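Local coordinates for chitin elicitor-binding protein (Oryza sativa subsp. japonica, PDB 5JCD), which binds chitin oligosaccharide elicitors from fungal cell walls through its LysM-containing region and helps pass the signal on to the rice defence response, at residues T36-L39 / P40-L43; I96-V100 / F101-V105; G165-E168 / S169-L172. One frame throughout, in Å; residues are numbered along the deposited sequence.

Contact 1. Residues T36-L39 / P40-L43; sequences TTTL and PDLL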
# COMPACT_ATOMS: atom_id res chain seq x y z
N THR A 36 0.28 11.23 3.77
CA THR A 36 -0.67 10.38 4.47
C THR A 36 -0.34 10.25 5.94
O THR A 36 -1.10 9.71 6.74
CB THR A 36 -0.65 8.96 3.89
OG1 THR A 36 0.68 8.43 3.99
CG2 THR A 36 -1.09 8.99 2.45
N THR A 37 0.82 10.78 6.30
CA THR A 37 1.37 10.63 7.62
C THR A 37 2.35 11.79 7.80
O THR A 37 2.73 12.43 6.83
CB THR A 37 2.10 9.27 7.78
OG1 THR A 37 2.67 9.17 9.09
CG2 THR A 37 3.22 9.10 6.77
N THR A 38 2.75 12.06 9.03
CA THR A 38 3.74 13.08 9.29
C THR A 38 5.12 12.46 9.20
O THR A 38 5.27 11.23 9.25
CB THR A 38 3.58 13.70 10.72
OG1 THR A 38 3.94 12.74 11.72
CG2 THR A 38 2.15 14.20 10.96
N LEU A 39 6.13 13.31 9.08
CA LEU A 39 7.52 12.86 9.10
C LEU A 39 7.90 11.99 10.30
O LEU A 39 8.45 10.92 10.11
CB LEU A 39 8.49 14.03 8.96
CG LEU A 39 9.96 13.68 9.18
CD1 LEU A 39 10.48 12.74 8.10
CD2 LEU A 39 10.81 14.95 9.24
N PRO A 40 7.60 12.44 11.54
CA PRO A 40 8.04 11.57 12.65
C PRO A 40 7.36 10.19 12.66
O PRO A 40 7.97 9.21 13.08
CB PRO A 40 7.67 12.36 13.92
CG PRO A 40 7.04 13.59 13.49
CD PRO A 40 7.07 13.73 12.02
N ASP A 41 6.12 10.11 12.21
CA ASP A 41 5.48 8.81 12.13
C ASP A 41 6.12 7.95 11.04
O ASP A 41 6.25 6.74 11.20
CB ASP A 41 3.97 8.95 11.93
CG ASP A 41 3.25 9.47 13.17
OD1 ASP A 41 3.82 9.41 14.29
OD2 ASP A 41 2.11 9.97 13.04
N LEU A 42 6.52 8.56 9.93
CA LEU A 42 7.18 7.80 8.86
C LEU A 42 8.49 7.22 9.39
O LEU A 42 8.78 6.04 9.17
CB LEU A 42 7.42 8.67 7.60
CG LEU A 42 7.98 7.95 6.36
CD1 LEU A 42 7.13 6.71 6.02
CD2 LEU A 42 8.06 8.87 5.12
N LEU A 43 9.26 8.03 10.10
CA LEU A 43 10.54 7.61 10.69
C LEU A 43 10.38 6.47 11.69
O LEU A 43 11.15 5.50 11.68
CB LEU A 43 11.22 8.81 11.36
CG LEU A 43 11.53 9.98 10.41
CD1 LEU A 43 12.02 11.22 11.16
CD2 LEU A 43 12.54 9.58 9.35
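Thr38 and Asp41 meet at the opening turn of helix 39-45, where Thr38 holds the N-cap position. Its hydroxyl lies between the backbone N and the carbonyl carbon (chi1 70°), turned toward the first-turn amide of Asp41, and OG1 accepts a weak capping bond from Asp41 N at 3.5 Å, nearly straight at the hydrogen. The same oxygen rests against the proline that follows, 3.3 Å from Pro40 CD, the two side chains crossing at about a right angle. The carboxylate of Asp41 folds back toward the cap, with OD2 3.6 Å from Thr38 OG1.

Thr37 reaches the helix start from one residue earlier. Its OG1, anti to the backbone N (chi1 178°), comes to 3.1 Å from Asp41 CB and donates a weak hydrogen bond to Thr38 O. That carbonyl also begins the helical bonding, accepting from Leu42 N at 3.0 Å.

One turn apart, Leu39 and Leu43 meet at an oblique angle through their branches, Leu39 CD1 lying 3.7 Å from Leu43 CD1. The i to i+4 bond from Leu43 N to Leu39 O, 3.0 Å long, accompanies this packing.

Buried Leu42 turns inward, packing on Tyr27, Leu30 and Val31 of helix 27-34 and on Pro67 of strand 63-72. On the loop side, Thr36 OG1 is hydrogen-bonded to Pro67 O, so the connection between helices 27-34 and 39-45 is held against strand 63-72.

Contact 2. Residues I96-V100 / F101-V105; sequences IARNV and FNAFV
The Phe101 ring receives Val100 CG1 over one face, the methyl 3.8 Å from the ring centroid and 18° off the normal, a CH-pi contact displaced toward the rim. At the ring edge, in its plane, Ile96 CG2 comes to 3.7 Å from Phe101 CE2. Val100 can reach the face because its CG1 stands anti to the backbone N (chi1 -171°), and both aliphatic side chains run alongside the phenyl group in the same direction.

The backbone beneath widens into a pi-type turn. Ile96 O accepts from Val100 N and also from Phe101 N, the latter at 3.2 Å. Ala97 O then takes Ala103 N at 2.7 Å, the donor tilted from the carbonyl plane, together with a weak bond from Phe101 N. A type I' turn from Phe101 to Phe104 redirects the chain, and Ala97 CB settles 3.4 Å from Val105 O.

Polar ends find partners beyond the turn: Arg98 forms a salt bridge with Asp94, a chitin-binding position by similarity, and Asn102 OD1 accepts from Thr20 N of strand 12-20. The chemistry thus implies a division of labour, the carbonyls of Ile96 and Ala97 taking up backbone amides while apolar groups gather round the aromatic ring.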
# COMPACT_ATOMS: atom_id res chain seq x y z
N ILE A 96 1.36 4.97 -14.03
CA ILE A 96 1.30 5.54 -12.69
C ILE A 96 1.11 4.43 -11.66
O ILE A 96 1.86 4.34 -10.69
CB ILE A 96 0.13 6.51 -12.57
CG1 ILE A 96 0.37 7.74 -13.47
CG2 ILE A 96 -0.08 6.91 -11.09
CD1 ILE A 96 -0.88 8.55 -13.79
N ALA A 97 0.13 3.58 -11.90
CA ALA A 97 -0.15 2.43 -11.08
C ALA A 97 1.09 1.55 -10.88
O ALA A 97 1.46 1.22 -9.74
CB ALA A 97 -1.29 1.62 -11.71
N ARG A 98 1.76 1.21 -11.98
CA ARG A 98 2.87 0.26 -11.93
C ARG A 98 4.24 0.85 -11.59
O ARG A 98 5.02 0.23 -10.89
CB ARG A 98 2.97 -0.49 -13.25
CG ARG A 98 1.75 -1.30 -13.57
CD ARG A 98 1.97 -2.19 -14.77
NE ARG A 98 1.35 -3.48 -14.54
CZ ARG A 98 0.08 -3.73 -14.81
NH1 ARG A 98 -0.67 -2.76 -15.32
NH2 ARG A 98 -0.45 -4.92 -14.56
N ASN A 99 4.53 2.02 -12.14
CA ASN A 99 5.84 2.64 -12.02
C ASN A 99 5.95 3.63 -10.87
O ASN A 99 7.06 4.00 -10.48
CB ASN A 99 6.26 3.29 -13.34
CG ASN A 99 6.16 2.34 -14.51
OD1 ASN A 99 6.42 1.15 -14.37
ND2 ASN A 99 5.73 2.84 -15.66
N VAL A 100 4.82 4.13 -10.39
CA VAL A 100 4.84 5.00 -9.21
C VAL A 100 4.38 4.30 -7.91
O VAL A 100 4.98 4.46 -6.85
CB VAL A 100 4.03 6.28 -9.44
CG1 VAL A 100 4.26 7.27 -8.30
CG2 VAL A 100 4.44 6.90 -10.76
N PHE A 101 3.32 3.50 -8.01
CA PHE A 101 2.72 2.89 -6.84
C PHE A 101 2.84 1.36 -6.78
O PHE A 101 1.96 0.66 -6.24
CB PHE A 101 1.28 3.36 -6.70
CG PHE A 101 1.18 4.84 -6.54
CD1 PHE A 101 1.50 5.44 -5.33
CD2 PHE A 101 0.81 5.65 -7.61
CE1 PHE A 101 1.44 6.81 -5.18
CE2 PHE A 101 0.74 7.02 -7.48
CZ PHE A 101 1.05 7.61 -6.26
N ASN A 102 3.93 0.85 -7.37
CA ASN A 102 4.32 -0.53 -7.16
C ASN A 102 3.25 -1.52 -7.64
O ASN A 102 3.26 -2.67 -7.24
CB ASN A 102 4.56 -0.79 -5.65
CG ASN A 102 5.77 -0.06 -5.08
OD1 ASN A 102 6.05 -0.17 -3.89
ND2 ASN A 102 6.51 0.64 -5.93
N ALA A 103 2.35 -1.06 -8.49
CA ALA A 103 1.16 -1.85 -8.85
C ALA A 103 0.35 -2.30 -7.62
O ALA A 103 -0.34 -3.33 -7.68
CB ALA A 103 1.54 -3.06 -9.72
N PHE A 104 0.39 -1.53 -6.54
CA PHE A 104 -0.51 -1.80 -5.41
C PHE A 104 -1.95 -1.58 -5.81
O PHE A 104 -2.86 -2.09 -5.17
CB PHE A 104 -0.18 -0.95 -4.17
CG PHE A 104 0.96 -1.48 -3.36
CD1 PHE A 104 0.91 -2.77 -2.84
CD2 PHE A 104 2.07 -0.70 -3.10
CE1 PHE A 104 1.96 -3.29 -2.09
CE2 PHE A 104 3.13 -1.20 -2.35
CZ PHE A 104 3.07 -2.50 -1.84
N VAL A 105 -2.16 -0.77 -6.85
CA VAL A 105 -3.48 -0.64 -7.46
C VAL A 105 -3.40 -0.92 -8.96
O VAL A 105 -2.33 -0.77 -9.56
CB VAL A 105 -4.04 0.77 -7.27
CG1 VAL A 105 -4.11 1.11 -5.79
CG2 VAL A 105 -3.19 1.79 -8.02

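Contact 3. Residues G165-E168 / S169-L172; sequences GVTE and STLL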
# COMPACT_ATOMS: atom_id res chain seq x y z
N GLY A 165 5.83 -12.29 11.62
CA GLY A 165 5.35 -12.83 12.89
C GLY A 165 3.91 -13.27 12.73
O GLY A 165 3.05 -13.03 13.57
N VAL A 166 3.67 -13.90 11.61
CA VAL A 166 2.35 -14.36 11.28
C VAL A 166 2.43 -15.83 10.89
O VAL A 166 3.47 -16.31 10.46
CB VAL A 166 1.76 -13.45 10.17
CG1 VAL A 166 1.03 -14.23 9.10
CG2 VAL A 166 0.89 -12.38 10.79
N THR A 167 1.35 -16.54 11.13
CA THR A 167 1.25 -17.92 10.71
C THR A 167 1.08 -18.02 9.19
O THR A 167 0.36 -17.22 8.58
CB THR A 167 0.09 -18.62 11.45
OG1 THR A 167 0.64 -19.50 12.44
CG2 THR A 167 -0.75 -19.43 10.53
N GLU A 168 1.73 -19.01 8.58
CA GLU A 168 1.62 -19.19 7.14
C GLU A 168 0.17 -19.40 6.67
O GLU A 168 -0.25 -18.80 5.68
CB GLU A 168 2.52 -20.34 6.65
CG GLU A 168 2.46 -20.51 5.14
CD GLU A 168 3.39 -21.56 4.58
OE1 GLU A 168 4.23 -22.10 5.33
OE2 GLU A 168 3.30 -21.82 3.36
N SER A 169 -0.62 -20.19 7.40
CA SER A 169 -2.01 -20.43 6.99
C SER A 169 -2.85 -19.16 7.11
O SER A 169 -3.78 -18.94 6.31
CB SER A 169 -2.65 -21.60 7.74
OG SER A 169 -2.53 -21.46 9.13
N THR A 170 -2.58 -18.37 8.14
CA THR A 170 -3.17 -17.04 8.25
C THR A 170 -2.87 -16.22 6.98
O THR A 170 -3.76 -15.61 6.38
CB THR A 170 -2.66 -16.27 9.48
OG1 THR A 170 -3.19 -16.86 10.68
CG2 THR A 170 -3.08 -14.84 9.43
N LEU A 171 -1.61 -16.23 6.56
CA LEU A 171 -1.24 -15.49 5.37
C LEU A 171 -2.01 -16.06 4.18
O LEU A 171 -2.57 -15.32 3.39
CB LEU A 171 0.28 -15.55 5.13
CG LEU A 171 0.83 -14.61 4.04
CD1 LEU A 171 0.56 -13.18 4.45
CD2 LEU A 171 2.34 -14.83 3.83
N LEU A 172 -2.08 -17.39 4.11
CA LEU A 172 -2.73 -18.10 3.00
C LEU A 172 -4.25 -17.95 2.95
O LEU A 172 -4.81 -17.75 1.88
CB LEU A 172 -2.37 -19.59 3.04
CG LEU A 172 -0.89 -19.82 2.76
CD1 LEU A 172 -0.42 -21.26 3.01
CD2 LEU A 172 -0.52 -19.31 1.37
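Backbone hydrogen bonds from Leu171 and Leu172 to Thr167 and Glu168 open helix 168-174. Leu171 N donates to Thr167 O at 3.0 Å and Leu172 N to Glu168 O at 2.8 Å, both within the carbonyl plane. Thr167 occupies the N-cap position, yet its side chain makes no capping bond.

What that side chain offers instead is close contact. Its torsion is strained (chi1 -106°), and as modelled CG2 crowds both Thr170 N, at 3.2 Å, and Ser169 OG, at 3.0 Å, so the placement of this methyl is doubtful. Ahead of it, Val166 and Thr170 meet at about a right angle through methyls, Val166 CG1 and Thr170 CG2 being 4.2 Å apart, and the same CG1 lies near Leu171 CB.

An aliphatic contact forms where Glu168 meets Leu172. With CG anti to the backbone N (chi1 -178°) and the chain extended beyond it, Glu168 lays CG 3.7 Å from Leu172 CD1. The carboxylate has its partner on helix 157-163, where OE2 is hydrogen-bonded to Thr157 OG1. The Glu168 side chain also touches Ser158, an experimentally identified chitin-binding residue. Buried Leu171 packs on Ile160 and Ala161 of that helix and on Val191 of strand 188-193.

Gly165, with positive phi, is the C-prime residue of a Schellman motif closing helix 157-163. Helix end, short linker and new helix start make up the helix-to-helix connection of a LysM domain, with the two helices resting on an antiparallel pair of strands.

Overall arrangement
From the N terminus, the three contacts follow in series, with none nested or crossing, and each marks a passage between two helices. Contact 1 closes the loop from helix 27-34 into helix 39-45 and ties it to strand 63-72. Contact 2 lies in the first annotated LysM range, at the exit of helix 93-100 on the way to helix 107-113, and also meets strand 12-20. Contact 3, in the second annotated LysM range, joins helices 157-163 and 168-174 and meets strand 188-193. Contacts 1 and 2 have centres about 21 Å apart, contacts 2 and 3 about 25 Å; no two touch. Helix starts recur in contacts 1 and 3, while contact 2 lies at the far end of a helix.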